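Local coordinates for protein sulfate adenylyltransferase (Allochromatium vinosum, PDB 4DNX) that catalyses the reaction of sulfate with ATP to give adenosine 5'-phosphosulfate and diphosphate, activating sulfate as an ATP sulfurylase, at residues A[31-37]-A[98-104]; A[84-90]-A[152-157]; A[12-16]-A[160-166]; A[58-62]-A[120-124]; A[36-40]-A[148-152]. One frame throughout, in Å; residues are numbered along the deposited sequence. Where two conformers were deposited one is given.

Contact 1: A[31-37]-A[98-104]; sequences LPSVIVS and RIALRDP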
# COMPACT_ATOMS: atom_id res chain seq x y z
N LEU A 31 17.57 -23.23 -0.04
CA LEU A 31 18.71 -22.73 -0.80
C LEU A 31 19.88 -22.34 0.15
O LEU A 31 19.62 -21.92 1.29
CB LEU A 31 18.30 -21.46 -1.59
CG LEU A 31 17.44 -21.67 -2.85
CD1 LEU A 31 17.07 -20.32 -3.48
CD2 LEU A 31 18.16 -22.57 -3.85
N PRO A 32 21.14 -22.44 -0.32
CA PRO A 32 22.25 -21.75 0.40
C PRO A 32 21.90 -20.27 0.49
O PRO A 32 21.32 -19.69 -0.44
CB PRO A 32 23.44 -21.89 -0.55
CG PRO A 32 23.02 -22.99 -1.57
CD PRO A 32 21.54 -22.84 -1.68
N SER A 33 22.28 -19.63 1.58
CA SER A 33 21.83 -18.25 1.78
C SER A 33 22.92 -17.37 2.38
O SER A 33 23.88 -17.88 2.97
CB SER A 33 20.56 -18.25 2.66
OG SER A 33 20.81 -18.66 4.01
N VAL A 34 22.78 -16.06 2.19
CA VAL A 34 23.73 -15.10 2.80
C VAL A 34 22.88 -13.98 3.34
O VAL A 34 21.86 -13.67 2.75
CB VAL A 34 24.75 -14.51 1.79
CG1 VAL A 34 25.82 -15.58 1.37
CG2 VAL A 34 24.06 -13.90 0.57
N ILE A 35 23.31 -13.38 4.46
CA ILE A 35 22.64 -12.13 4.95
C ILE A 35 23.37 -10.95 4.30
O ILE A 35 24.61 -10.84 4.42
CB ILE A 35 22.70 -12.05 6.52
CG1 ILE A 35 21.88 -13.21 7.15
CG2 ILE A 35 22.29 -10.62 6.98
CD1 ILE A 35 22.43 -13.66 8.54
N VAL A 36 22.64 -10.10 3.58
CA VAL A 36 23.27 -9.04 2.79
C VAL A 36 23.40 -7.76 3.63
O VAL A 36 22.87 -7.70 4.75
CB VAL A 36 22.48 -8.76 1.46
CG1 VAL A 36 22.47 -10.02 0.59
CG2 VAL A 36 21.04 -8.24 1.68
N SER A 37 24.11 -6.76 3.12
CA SER A 37 24.15 -5.47 3.87
C SER A 37 22.82 -4.74 3.78
O SER A 37 22.00 -4.97 2.87
CB SER A 37 25.26 -4.56 3.33
OG SER A 37 24.96 -4.14 2.00
N ARG A 98 22.16 -20.60 -7.48
CA ARG A 98 20.89 -20.02 -7.05
C ARG A 98 20.93 -19.98 -5.51
O ARG A 98 21.24 -21.02 -4.87
CB ARG A 98 19.76 -20.91 -7.54
CG ARG A 98 18.39 -20.40 -7.33
CD ARG A 98 17.54 -21.09 -8.40
NE ARG A 98 16.14 -20.80 -8.21
CZ ARG A 98 15.53 -19.72 -8.69
NH1 ARG A 98 16.21 -18.84 -9.41
NH2 ARG A 98 14.24 -19.53 -8.46
N ILE A 99 20.68 -18.79 -4.94
CA ILE A 99 20.86 -18.58 -3.51
C ILE A 99 19.74 -17.70 -2.98
O ILE A 99 19.04 -17.05 -3.77
CB ILE A 99 22.23 -17.94 -3.19
CG1 ILE A 99 22.28 -16.48 -3.73
CG2 ILE A 99 23.37 -18.81 -3.76
CD1 ILE A 99 23.49 -15.64 -3.22
N ALA A 100 19.54 -17.69 -1.66
CA ALA A 100 18.56 -16.81 -1.01
C ALA A 100 19.33 -15.65 -0.38
O ALA A 100 20.37 -15.86 0.26
CB ALA A 100 17.75 -17.56 0.07
N LEU A 101 18.83 -14.44 -0.59
CA LEU A 101 19.39 -13.23 0.07
C LEU A 101 18.49 -12.90 1.27
O LEU A 101 17.30 -12.71 1.11
CB LEU A 101 19.39 -12.06 -0.92
CG LEU A 101 20.10 -12.24 -2.27
CD1 LEU A 101 20.08 -10.95 -3.06
CD2 LEU A 101 21.55 -12.80 -2.09
N ARG A 102 19.09 -12.84 2.47
CA ARG A 102 18.32 -12.70 3.71
C ARG A 102 18.47 -11.25 4.21
O ARG A 102 19.50 -10.64 3.99
CB ARG A 102 18.81 -13.70 4.74
CG ARG A 102 18.30 -15.15 4.38
CD ARG A 102 18.75 -16.19 5.39
NE ARG A 102 18.08 -17.47 5.11
CZ ARG A 102 16.86 -17.85 5.51
NH1 ARG A 102 16.02 -17.03 6.18
NH2 ARG A 102 16.42 -19.06 5.16
N ASP A 103 17.42 -10.74 4.86
CA ASP A 103 17.28 -9.34 5.23
C ASP A 103 18.04 -9.06 6.57
O ASP A 103 17.71 -9.66 7.58
CB ASP A 103 15.78 -9.06 5.44
CG ASP A 103 15.44 -7.60 5.38
OD1 ASP A 103 16.30 -6.72 5.70
OD2 ASP A 103 14.28 -7.30 4.97
N PRO A 104 18.98 -8.12 6.55
CA PRO A 104 19.68 -7.76 7.79
C PRO A 104 18.84 -6.93 8.76
O PRO A 104 19.23 -6.78 9.94
CB PRO A 104 20.87 -6.93 7.29
CG PRO A 104 20.35 -6.21 6.08
CD PRO A 104 19.51 -7.36 5.40
O HOH W 1 17.56 -20.49 2.89

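Contact 2: A[84-90]-A[152-157]; sequences LCLLESA and QGRTAI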
# COMPACT_ATOMS: atom_id res chain seq x y z
N LEU A 84 25.59 -2.80 -5.99
CA LEU A 84 26.47 -3.93 -5.64
C LEU A 84 25.91 -4.74 -4.48
O LEU A 84 25.21 -4.23 -3.58
CB LEU A 84 27.87 -3.41 -5.28
CG LEU A 84 28.74 -2.96 -6.47
CD1 LEU A 84 29.92 -2.17 -5.97
CD2 LEU A 84 29.24 -4.20 -7.27
N CYS A 85 26.21 -6.04 -4.51
CA CYS A 85 25.99 -6.92 -3.34
C CYS A 85 27.35 -7.40 -2.88
O CYS A 85 27.90 -8.39 -3.41
CB CYS A 85 25.11 -8.13 -3.71
SG CYS A 85 24.79 -9.14 -2.26
N LEU A 86 27.91 -6.66 -1.93
CA LEU A 86 29.25 -6.95 -1.41
C LEU A 86 29.12 -7.73 -0.11
O LEU A 86 28.26 -7.42 0.70
CB LEU A 86 29.99 -5.64 -1.14
CG LEU A 86 30.47 -4.87 -2.39
CD1 LEU A 86 30.96 -3.48 -2.02
CD2 LEU A 86 31.60 -5.66 -3.00
N LEU A 87 30.01 -8.70 0.07
CA LEU A 87 29.98 -9.63 1.21
C LEU A 87 31.42 -9.78 1.73
O LEU A 87 32.39 -9.65 0.97
CB LEU A 87 29.50 -10.99 0.75
CG LEU A 87 28.09 -11.09 0.11
CD1 LEU A 87 27.95 -12.54 -0.36
CD2 LEU A 87 27.01 -10.71 1.12
N GLU A 88 31.56 -10.13 3.01
CA GLU A 88 32.86 -10.44 3.55
C GLU A 88 33.46 -11.69 2.85
O GLU A 88 34.66 -11.76 2.54
CB GLU A 88 32.70 -10.66 5.05
CG GLU A 88 33.99 -10.97 5.77
CD GLU A 88 35.04 -9.89 5.54
OE1 GLU A 88 34.66 -8.69 5.52
OE2 GLU A 88 36.23 -10.26 5.35
N SER A 89 32.60 -12.67 2.58
CA SER A 89 33.04 -13.91 1.94
C SER A 89 31.89 -14.59 1.17
O SER A 89 30.74 -14.48 1.58
CB SER A 89 33.59 -14.86 3.01
OG SER A 89 33.76 -16.15 2.48
N ALA A 90 32.21 -15.31 0.10
CA ALA A 90 31.20 -16.10 -0.61
C ALA A 90 31.28 -17.60 -0.27
O ALA A 90 30.72 -18.43 -1.00
CB ALA A 90 31.32 -15.87 -2.12
N GLN A 152 31.60 -3.14 3.82
CA GLN A 152 30.70 -4.24 3.49
C GLN A 152 31.42 -5.52 3.11
O GLN A 152 30.75 -6.56 2.91
CB GLN A 152 29.81 -3.87 2.31
CG GLN A 152 28.93 -2.62 2.54
CD GLN A 152 28.17 -2.29 1.27
OE1 GLN A 152 27.08 -2.79 1.06
NE2 GLN A 152 28.81 -1.53 0.37
N GLY A 153 32.72 -5.46 2.98
CA GLY A 153 33.50 -6.56 2.44
C GLY A 153 33.83 -6.31 0.98
O GLY A 153 33.37 -5.30 0.39
N ARG A 154 34.57 -7.25 0.38
CA ARG A 154 35.16 -7.07 -0.96
C ARG A 154 34.81 -8.16 -1.96
O ARG A 154 35.38 -8.22 -3.06
CB ARG A 154 36.70 -6.97 -0.85
CG ARG A 154 37.20 -5.79 -0.01
CD ARG A 154 36.67 -4.45 -0.54
NE ARG A 154 37.53 -3.36 -0.09
CZ ARG A 154 38.82 -3.20 -0.41
NH1 ARG A 154 39.46 -4.04 -1.24
NH2 ARG A 154 39.45 -2.16 0.11
N THR A 155 33.86 -9.05 -1.61
CA THR A 155 33.39 -10.07 -2.54
C THR A 155 32.07 -9.62 -3.15
O THR A 155 31.07 -9.50 -2.45
CB THR A 155 33.22 -11.44 -1.84
OG1 THR A 155 34.48 -11.87 -1.30
CG2 THR A 155 32.75 -12.51 -2.84
N ALA A 156 32.06 -9.38 -4.46
CA ALA A 156 30.84 -8.93 -5.15
C ALA A 156 30.15 -10.13 -5.80
O ALA A 156 30.80 -10.88 -6.56
CB ALA A 156 31.22 -7.91 -6.21
N ILE A 157 28.87 -10.32 -5.50
CA ILE A 157 28.08 -11.37 -6.17
C ILE A 157 27.09 -10.66 -7.09
O ILE A 157 26.48 -9.63 -6.71
CB ILE A 157 27.42 -12.33 -5.16
CG1 ILE A 157 26.46 -11.60 -4.24
CG2 ILE A 157 28.54 -12.98 -4.30
CD1 ILE A 157 25.56 -12.57 -3.41
O HOH W 2 26.33 -4.23 -1.08
O HOH W 3 27.40 -7.10 -6.92
O HOH W 4 35.88 -9.42 1.58
O HOH W 5 36.59 -10.95 -0.11

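Contact 3: A[12-16]-A[160-166]; sequences PRFVY and PIQVLNF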
# COMPACT_ATOMS: atom_id res chain seq x y z
N PRO A 12 9.57 -4.25 -12.88
CA PRO A 12 9.89 -4.48 -11.47
C PRO A 12 10.32 -5.94 -11.24
O PRO A 12 9.98 -6.84 -12.04
CB PRO A 12 8.55 -4.23 -10.75
CG PRO A 12 7.46 -4.59 -11.83
CD PRO A 12 8.12 -4.01 -13.09
N ARG A 13 11.06 -6.16 -10.15
CA ARG A 13 11.60 -7.49 -9.86
C ARG A 13 10.79 -8.24 -8.78
O ARG A 13 11.06 -9.40 -8.47
CB ARG A 13 13.10 -7.40 -9.46
CG ARG A 13 13.98 -6.70 -10.55
CD ARG A 13 13.88 -7.42 -11.90
NE ARG A 13 14.43 -8.75 -11.86
CZ ARG A 13 14.49 -9.58 -12.90
NH1 ARG A 13 14.04 -9.18 -14.11
NH2 ARG A 13 15.00 -10.81 -12.75
N PHE A 14 9.76 -7.59 -8.26
CA PHE A 14 8.84 -8.28 -7.31
C PHE A 14 8.05 -9.38 -8.00
O PHE A 14 7.62 -9.23 -9.16
CB PHE A 14 7.86 -7.28 -6.64
CG PHE A 14 6.87 -7.93 -5.73
CD1 PHE A 14 7.27 -8.43 -4.46
CD2 PHE A 14 5.54 -8.03 -6.11
CE1 PHE A 14 6.32 -9.05 -3.64
CE2 PHE A 14 4.58 -8.65 -5.32
CZ PHE A 14 4.95 -9.16 -4.06
N VAL A 15 7.88 -10.50 -7.28
CA VAL A 15 7.10 -11.63 -7.86
C VAL A 15 5.60 -11.37 -7.62
O VAL A 15 4.98 -11.84 -6.64
CB VAL A 15 7.54 -12.96 -7.26
CG1 VAL A 15 6.79 -14.14 -7.98
CG2 VAL A 15 9.04 -13.09 -7.44
N TYR A 16 4.98 -10.66 -8.57
CA TYR A 16 3.54 -10.34 -8.49
C TYR A 16 2.56 -11.53 -8.57
O TYR A 16 1.47 -11.45 -8.01
CB TYR A 16 3.14 -9.32 -9.55
CG TYR A 16 3.46 -7.89 -9.19
CD1 TYR A 16 2.62 -7.15 -8.34
CD2 TYR A 16 4.61 -7.27 -9.69
CE1 TYR A 16 2.92 -5.84 -7.98
CE2 TYR A 16 4.93 -5.92 -9.35
CZ TYR A 16 4.03 -5.22 -8.53
OH TYR A 16 4.29 -3.93 -8.17
N PRO A 160 20.76 -11.73 -11.72
CA PRO A 160 19.38 -11.25 -11.63
C PRO A 160 18.70 -11.74 -10.34
O PRO A 160 19.05 -12.81 -9.82
CB PRO A 160 18.69 -11.87 -12.87
CG PRO A 160 19.51 -13.11 -13.16
CD PRO A 160 20.91 -12.81 -12.73
N ILE A 161 17.73 -10.95 -9.84
CA ILE A 161 17.03 -11.33 -8.61
C ILE A 161 15.52 -11.32 -8.82
O ILE A 161 15.01 -10.66 -9.73
CB ILE A 161 17.41 -10.39 -7.39
CG1 ILE A 161 16.88 -8.97 -7.62
CG2 ILE A 161 18.94 -10.42 -7.11
CD1 ILE A 161 17.16 -8.03 -6.38
N GLN A 162 14.83 -12.08 -7.97
CA GLN A 162 13.36 -12.11 -7.82
C GLN A 162 13.10 -11.74 -6.37
O GLN A 162 13.53 -12.45 -5.44
CB GLN A 162 12.82 -13.51 -8.13
CG GLN A 162 13.06 -13.91 -9.58
CD GLN A 162 12.89 -15.43 -9.80
OE1 GLN A 162 13.65 -16.28 -9.28
NE2 GLN A 162 11.89 -15.77 -10.56
N VAL A 163 12.36 -10.65 -6.18
CA VAL A 163 12.10 -10.05 -4.85
C VAL A 163 10.77 -10.54 -4.26
O VAL A 163 9.75 -10.56 -4.97
CB VAL A 163 12.16 -8.52 -4.93
CG1 VAL A 163 11.85 -7.93 -3.53
CG2 VAL A 163 13.55 -8.06 -5.49
N LEU A 164 10.80 -11.00 -3.00
CA LEU A 164 9.65 -11.66 -2.38
C LEU A 164 8.85 -10.75 -1.45
O LEU A 164 7.70 -11.03 -1.10
CB LEU A 164 10.11 -12.93 -1.62
CG LEU A 164 10.78 -13.97 -2.52
CD1 LEU A 164 11.08 -15.20 -1.65
CD2 LEU A 164 9.89 -14.38 -3.69
N ASN A 165 9.49 -9.68 -1.00
CA ASN A 165 8.81 -8.70 -0.12
C ASN A 165 9.57 -7.40 -0.11
O ASN A 165 10.65 -7.27 -0.75
CB ASN A 165 8.64 -9.24 1.32
CG ASN A 165 9.96 -9.60 1.97
OD1 ASN A 165 10.76 -8.72 2.31
ND2 ASN A 165 10.20 -10.91 2.13
N PHE A 166 8.98 -6.40 0.56
CA PHE A 166 9.60 -5.08 0.64
C PHE A 166 10.11 -4.76 2.01
O PHE A 166 10.18 -3.57 2.40
CB PHE A 166 8.59 -4.03 0.15
CG PHE A 166 8.15 -4.27 -1.29
CD1 PHE A 166 9.09 -4.24 -2.31
CD2 PHE A 166 6.82 -4.46 -1.62
CE1 PHE A 166 8.73 -4.46 -3.65
CE2 PHE A 166 6.44 -4.65 -2.99
CZ PHE A 166 7.39 -4.65 -3.99

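Contact 4: A[58-62]-A[120-124]; sequences FMNLA and VEQVS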
# COMPACT_ATOMS: atom_id res chain seq x y z
N PHE A 58 21.91 -7.39 -9.33
CA PHE A 58 23.15 -6.77 -8.85
C PHE A 58 24.21 -6.83 -9.93
O PHE A 58 24.28 -7.80 -10.68
CB PHE A 58 23.63 -7.47 -7.58
CG PHE A 58 22.75 -7.21 -6.37
CD1 PHE A 58 22.81 -5.98 -5.69
CD2 PHE A 58 21.86 -8.18 -5.92
CE1 PHE A 58 22.00 -5.74 -4.58
CE2 PHE A 58 21.04 -7.96 -4.80
CZ PHE A 58 21.10 -6.73 -4.12
N MET A 59 25.03 -5.80 -9.98
CA MET A 59 26.01 -5.57 -11.04
C MET A 59 27.26 -6.37 -10.83
O MET A 59 27.74 -6.53 -9.70
CB MET A 59 26.40 -4.08 -11.06
CG MET A 59 25.30 -3.17 -11.46
SD MET A 59 25.91 -1.48 -11.59
CE MET A 59 24.35 -0.60 -11.80
N ASN A 60 27.86 -6.81 -11.95
CA ASN A 60 29.25 -7.28 -11.87
C ASN A 60 30.23 -6.08 -11.76
O ASN A 60 29.80 -4.89 -11.86
CB ASN A 60 29.62 -8.19 -13.05
CG ASN A 60 29.52 -7.49 -14.40
OD1 ASN A 60 29.68 -6.26 -14.52
ND2 ASN A 60 29.32 -8.28 -15.43
N LEU A 61 31.50 -6.37 -11.55
CA LEU A 61 32.47 -5.31 -11.33
C LEU A 61 32.60 -4.40 -12.56
O LEU A 61 32.70 -3.18 -12.41
CB LEU A 61 33.84 -5.93 -11.02
CG LEU A 61 34.45 -5.52 -9.70
CD1 LEU A 61 35.88 -6.10 -9.58
CD2 LEU A 61 34.44 -4.00 -9.50
N ALA A 62 32.60 -4.96 -13.77
CA ALA A 62 32.68 -4.08 -14.97
C ALA A 62 31.52 -3.06 -15.10
O ALA A 62 31.74 -1.89 -15.40
CB ALA A 62 32.80 -4.93 -16.26
N VAL A 120 31.06 -14.23 -9.27
CA VAL A 120 31.53 -13.93 -7.93
C VAL A 120 32.94 -13.36 -8.13
O VAL A 120 33.82 -14.06 -8.66
CB VAL A 120 31.60 -15.20 -7.04
CG1 VAL A 120 32.26 -14.87 -5.70
CG2 VAL A 120 30.23 -15.83 -6.83
N GLU A 121 33.16 -12.12 -7.70
CA GLU A 121 34.39 -11.38 -8.00
C GLU A 121 34.98 -10.73 -6.75
O GLU A 121 34.24 -10.27 -5.89
CB GLU A 121 34.10 -10.28 -9.05
CG GLU A 121 33.56 -10.81 -10.40
CD GLU A 121 33.11 -9.71 -11.36
OE1 GLU A 121 32.17 -9.00 -11.00
OE2 GLU A 121 33.71 -9.57 -12.46
N GLN A 122 36.31 -10.68 -6.65
CA GLN A 122 36.96 -9.91 -5.59
C GLN A 122 37.24 -8.50 -6.08
O GLN A 122 37.78 -8.32 -7.18
CB GLN A 122 38.30 -10.57 -5.21
CG GLN A 122 38.17 -12.05 -4.93
CD GLN A 122 37.13 -12.33 -3.85
OE1 GLN A 122 37.06 -11.62 -2.83
NE2 GLN A 122 36.30 -13.35 -4.07
N VAL A 123 36.90 -7.50 -5.27
CA VAL A 123 37.19 -6.12 -5.61
C VAL A 123 38.51 -5.66 -4.99
O VAL A 123 38.73 -5.82 -3.79
CB VAL A 123 36.07 -5.21 -5.11
CG1 VAL A 123 36.21 -3.85 -5.81
CG2 VAL A 123 34.70 -5.85 -5.40
N SER A 124 39.41 -5.11 -5.82
CA SER A 124 40.74 -4.67 -5.33
C SER A 124 40.60 -3.33 -4.60
O SER A 124 39.60 -2.62 -4.76
CB SER A 124 41.74 -4.53 -6.48
OG SER A 124 41.38 -3.39 -7.26
O HOH W 6 33.07 -7.77 -14.36

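Contact 5: A[36-40]-A[148-152]; sequences VSSQA and TFNSQ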
# COMPACT_ATOMS: atom_id res chain seq x y z
N VAL A 36 22.64 -10.10 3.58
CA VAL A 36 23.27 -9.04 2.79
C VAL A 36 23.40 -7.76 3.63
O VAL A 36 22.87 -7.70 4.75
CB VAL A 36 22.48 -8.76 1.46
CG1 VAL A 36 22.47 -10.02 0.59
CG2 VAL A 36 21.04 -8.24 1.68
N SER A 37 24.11 -6.76 3.12
CA SER A 37 24.15 -5.47 3.87
C SER A 37 22.82 -4.74 3.78
O SER A 37 22.00 -4.97 2.87
CB SER A 37 25.26 -4.56 3.33
OG SER A 37 24.96 -4.14 2.00
N SER A 38 22.61 -3.79 4.68
CA SER A 38 21.41 -2.95 4.54
C SER A 38 21.40 -2.20 3.18
O SER A 38 20.29 -1.99 2.59
CB SER A 38 21.30 -1.99 5.75
OG SER A 38 20.15 -1.18 5.72
N GLN A 39 22.58 -1.80 2.67
CA GLN A 39 22.68 -1.13 1.37
C GLN A 39 22.18 -2.06 0.25
O GLN A 39 21.34 -1.65 -0.55
CB GLN A 39 24.11 -0.62 1.10
CG GLN A 39 24.33 -0.17 -0.34
CD GLN A 39 25.73 0.39 -0.53
OE1 GLN A 39 26.57 -0.18 -1.26
NE2 GLN A 39 25.99 1.52 0.13
N ALA A 40 22.67 -3.29 0.22
CA ALA A 40 22.19 -4.24 -0.78
C ALA A 40 20.69 -4.51 -0.61
O ALA A 40 19.97 -4.75 -1.60
CB ALA A 40 22.99 -5.54 -0.73
N THR A 148 30.21 3.60 4.85
CA THR A 148 29.30 2.47 4.63
C THR A 148 29.73 1.64 3.43
O THR A 148 29.78 0.41 3.48
CB THR A 148 27.82 2.97 4.45
OG1 THR A 148 27.41 3.56 5.70
CG2 THR A 148 26.86 1.84 4.02
N PHE A 149 30.05 2.32 2.32
CA PHE A 149 30.35 1.61 1.07
C PHE A 149 31.57 0.72 1.28
O PHE A 149 31.62 -0.41 0.78
CB PHE A 149 30.61 2.65 -0.06
CG PHE A 149 30.88 2.04 -1.43
CD1 PHE A 149 29.90 1.27 -2.07
CD2 PHE A 149 32.11 2.23 -2.07
CE1 PHE A 149 30.15 0.69 -3.35
CE2 PHE A 149 32.37 1.67 -3.34
CZ PHE A 149 31.37 0.91 -3.97
N ASN A 150 32.53 1.23 2.04
CA ASN A 150 33.80 0.55 2.23
C ASN A 150 33.80 -0.40 3.42
O ASN A 150 34.85 -0.96 3.79
CB ASN A 150 34.92 1.59 2.36
CG ASN A 150 35.32 2.17 1.02
OD1 ASN A 150 36.13 1.59 0.30
ND2 ASN A 150 34.72 3.29 0.65
N SER A 151 32.62 -0.60 4.01
CA SER A 151 32.49 -1.39 5.24
C SER A 151 31.66 -2.64 5.05
O SER A 151 31.14 -3.17 6.04
CB SER A 151 31.88 -0.55 6.37
OG SER A 151 32.89 0.28 6.90
N GLN A 152 31.60 -3.14 3.82
CA GLN A 152 30.70 -4.24 3.49
C GLN A 152 31.42 -5.52 3.11
O GLN A 152 30.75 -6.56 2.91
CB GLN A 152 29.81 -3.87 2.31
CG GLN A 152 28.93 -2.62 2.54
CD GLN A 152 28.17 -2.29 1.27
OE1 GLN A 152 27.08 -2.79 1.06
NE2 GLN A 152 28.81 -1.53 0.37

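Contact 1: A[31-37]-A[98-104]
Val34 O accepts the backbone N-H of Arg102 at 2.9 Å. Ala100 N is bound just as tightly to Pro32 O, and its N-H points almost straight at the oxygen (165°). In return, Val34 N donates to Ala100 O and Val36 N to Arg102 O. These four bonds form a parallel ladder, with Ser33 beside Ala100, Val34 beside Leu101 and Ile35 beside Arg102.

One face of the ladder carries Ser33, Ala100, Ile35 and Arg102. The Arg102 chain is extended from CG to NE and runs back along this face to Ser33. There NE makes a weak bond of 3.2 Å to Ser33 OG, which lies at the edge of the guanidinium, in its plane. NH2 has a salt bridge to Glu29 and binds a water that donates to Leu31 O. NH1 reaches Asn109 O. Together these partners probably limit the rotation of the guanidinium. On the same face, Ile35 CG2 meets CB of Pro104, which lies past the last bridge, at 4.0 Å.

The other face is apolar. Val34 and Leu101 run alongside each other in the same direction, with Val34 CG2 3.8 Å from Leu101 CD2. Val36 comes across Leu101 and brings CG1 to 4.0 Å from Leu101 CD2.

At the start of the pairing, Leu31 CD2 rests 3.6 Å from Arg98 O, while the Arg98 guanidinium turns to Glu27 and Asp116.

The two faces thus differ in chemistry: Arg102 ties one to several polar partners, whereas the other is held by close packing of branched aliphatic side chains.

Contact 2: A[84-90]-A[152-157]
Backbone hydrogen bonds join Leu87 and Thr155 in both directions. Leu87 N donates to Thr155 O at 2.8 Å, and Thr155 N donates to Leu87 O at 3.0 Å. Further along, Ile157 N gives a straighter bond to Cys85 O (169°). Leu87 with Thr155 is therefore a hydrogen-bonded antiparallel pair, and Leu86 with Ala156 is the non-hydrogen-bonded pair next to it.

Apolar packing follows on both faces. Leu86 CD2 lies 3.9 Å from Ala156 CB, and Leu86 CB meets Gln152 CB at the same distance. The Leu86 side chain lies across that of Gln152. On the opposite face, Leu87 CD1 touches Ile157 CD1, again with the side chains crossing. A chi1 of -178° turns Cys85 SG toward Ile157, where it is 3.6 Å from Ile157 CG1. Ala90 CB meets Thr155 CG2 at 3.7 Å. Replacing Leu86 with an alanine would probably open a gap beside Ala156 CB and take away the packing against Gln152 CB.

Waters bridge the segments. One joins Gln152 OE1 to Leu84 O and Leu86 N, one links Glu88 O to Arg154 N, and another bridges Cys85 N and Ile157 O. Thr155 OG1 has its main protein partner in Gln122.

Gly153 packs close to Leu87 O and Glu88 N. A CB there would clash with both, and at its backbone angles it would also jam against the carbonyl O of Gln152. Next to it, Arg154 and Thr155 both face Leu87. This is a classic beta bulge, placed where strand 155-163 begins to pair with strand 86-87.

Contact 3: A[12-16]-A[160-166]
A single backbone bridge, Phe14 beside Val163, fastens the loop before helix 18-28 to the end of strand 155-163. Val163 N donates to Arg13 O at 2.9 Å, and the bond is nearly straight at the hydrogen. Val15 N answers with a bond of 3.0 Å to Val163 O.

Turns at chi2 (-57°) and chi3 (-65°) fold the Arg13 chain back onto the strand. NE and NH2 then grip one atom side-on, Ile161 O, at 2.9 Å from NE and 3.0 Å from NH2. The oxygen lies near the guanidinium plane. A leucine here has no N-H to offer, and the hold of the loop on Ile161 O would probably be lost. MES, probably from the crystallisation liquor, lies about 3 Å from the Arg13 side chain (nearest atoms).

Both segments belong to the PUA-like domain, and Val15 is the centre of an inverse gamma turn just before helix 18-28. Val15 CG2 packs 3.9 Å from Gln162 CB.

The Phe14 and Phe166 rings meet obliquely, with planes at 32° and Phe14 CG 3.7 Å from Phe166 CZ. Leu164 O approaches the edge of the Phe14 ring at CE1. Thr171 of the second subunit packs on Phe14, and Pro174 of that subunit packs on Phe166. Tyr16 OH is hydrogen-bonded to Asp175 of that subunit.

Contact 4: A[58-62]-A[120-124]
Glu121 points its carboxylate at the start of helix 61-70. Its chain runs out straight past CG (chi2 172°), which carries OE1 to 2.8 Å from Leu61 N. The N-H is received on the syn side, 21° out of the carboxylate plane, and the bond is fairly straight. OE1 also lies 3.4 Å from Asn60 CB. The second oxygen, OE2, takes a hydrogen bond from a water, and Ala62 N donates to the same water. Both carboxylate oxygens therefore serve the first turn, one directly and one through solvent. The negative charge at this helix end would probably be favourable, because the first amides of a helix carry partial positive charge.

Leu61 points toward strand 119-122 and passes alongside the carboxylate. Its CB is 3.5 Å from Glu121 OE1. Beyond it the two methyls divide. CD1 reaches Gln122 O at 3.8 Å, and CD2 meets Val123 CG1 at 4.1 Å, with the Leu61 and Val123 side chains set at a slant to each other. The Leu61 chi1 of -122° lies away from any staggered position, which suggests some strain.

Asn60 is the N-cap of the helix. Its OD1 turns from Glu121 to accept from Asp63 N, so the cap and the glutamate serve different amides.

Gln127 and Met131 of helix 125-136 also pack on Leu61, and Met128 and Met131 pack on Val123. Strand 119-122 pairs with strand 155-163 through a Glu121-Ala156 backbone bond, so the contact sits between the start of helix 61-70, helix 125-136 and that sheet.

Contact 5: A[36-40]-A[148-152]
Ser37 OG donates to Gln152 OE1 at 2.7 Å, in the plane of the amide carbonyl. The serine is the N-cap of helix 38-48, so the same OG accepts from Ala40 N at 3.0 Å. It gives to one partner and takes from the other. Beside it, Gln152 NE2 donates to Gln39 OE1 at 3.1 Å. This bond is bent (135°), and the donor stands well above the carbonyl plane. The two amide planes are 77° apart, and the glutamine side chains cross at about a right angle.

The next shell positions the Gln152 amide. Gln152 NE2 makes a second and straighter bond, 3.1 Å long, to Phe149 O, which lies in the Gln152 amide plane. The Gln152 amide is thus held through both its oxygen and its nitrogen, and the end of helix 144-149 is tied to the start of helix 38-48. With chi1 at 168° the Gln39 chain heads away from its own backbone N and reaches helix 144-149. There Thr148 CG2 lies 4.0 Å from Gln39 NE2. Gln39 OE1 also meets the edge of the Phe149 ring, in its plane, 3.7 Å from CD1.

How the contacts relate
All five contacts lie in the PUA-like domain. Contacts 1 and 2 are strand pairings within the mixed sheet, one parallel and one antiparallel. They meet where Ile99 packs on Ile157 and Val36 on Cys85. Contacts 2 and 3 share strand 155-163 at its two ends, and contact 3 alone reaches the second subunit. Contacts 4 and 5 are smaller, and each involves a helix start. Glu121 binds a helix-start amide in contact 4; in contact 5 the capping serine is held by Gln152. Contacts 1 to 4 are partly buried. Contact 5 is the one surface contact, dominated by side-chain polar bonds. Phe58, from the 58-62 segment of contact 4, touches all the other contacts.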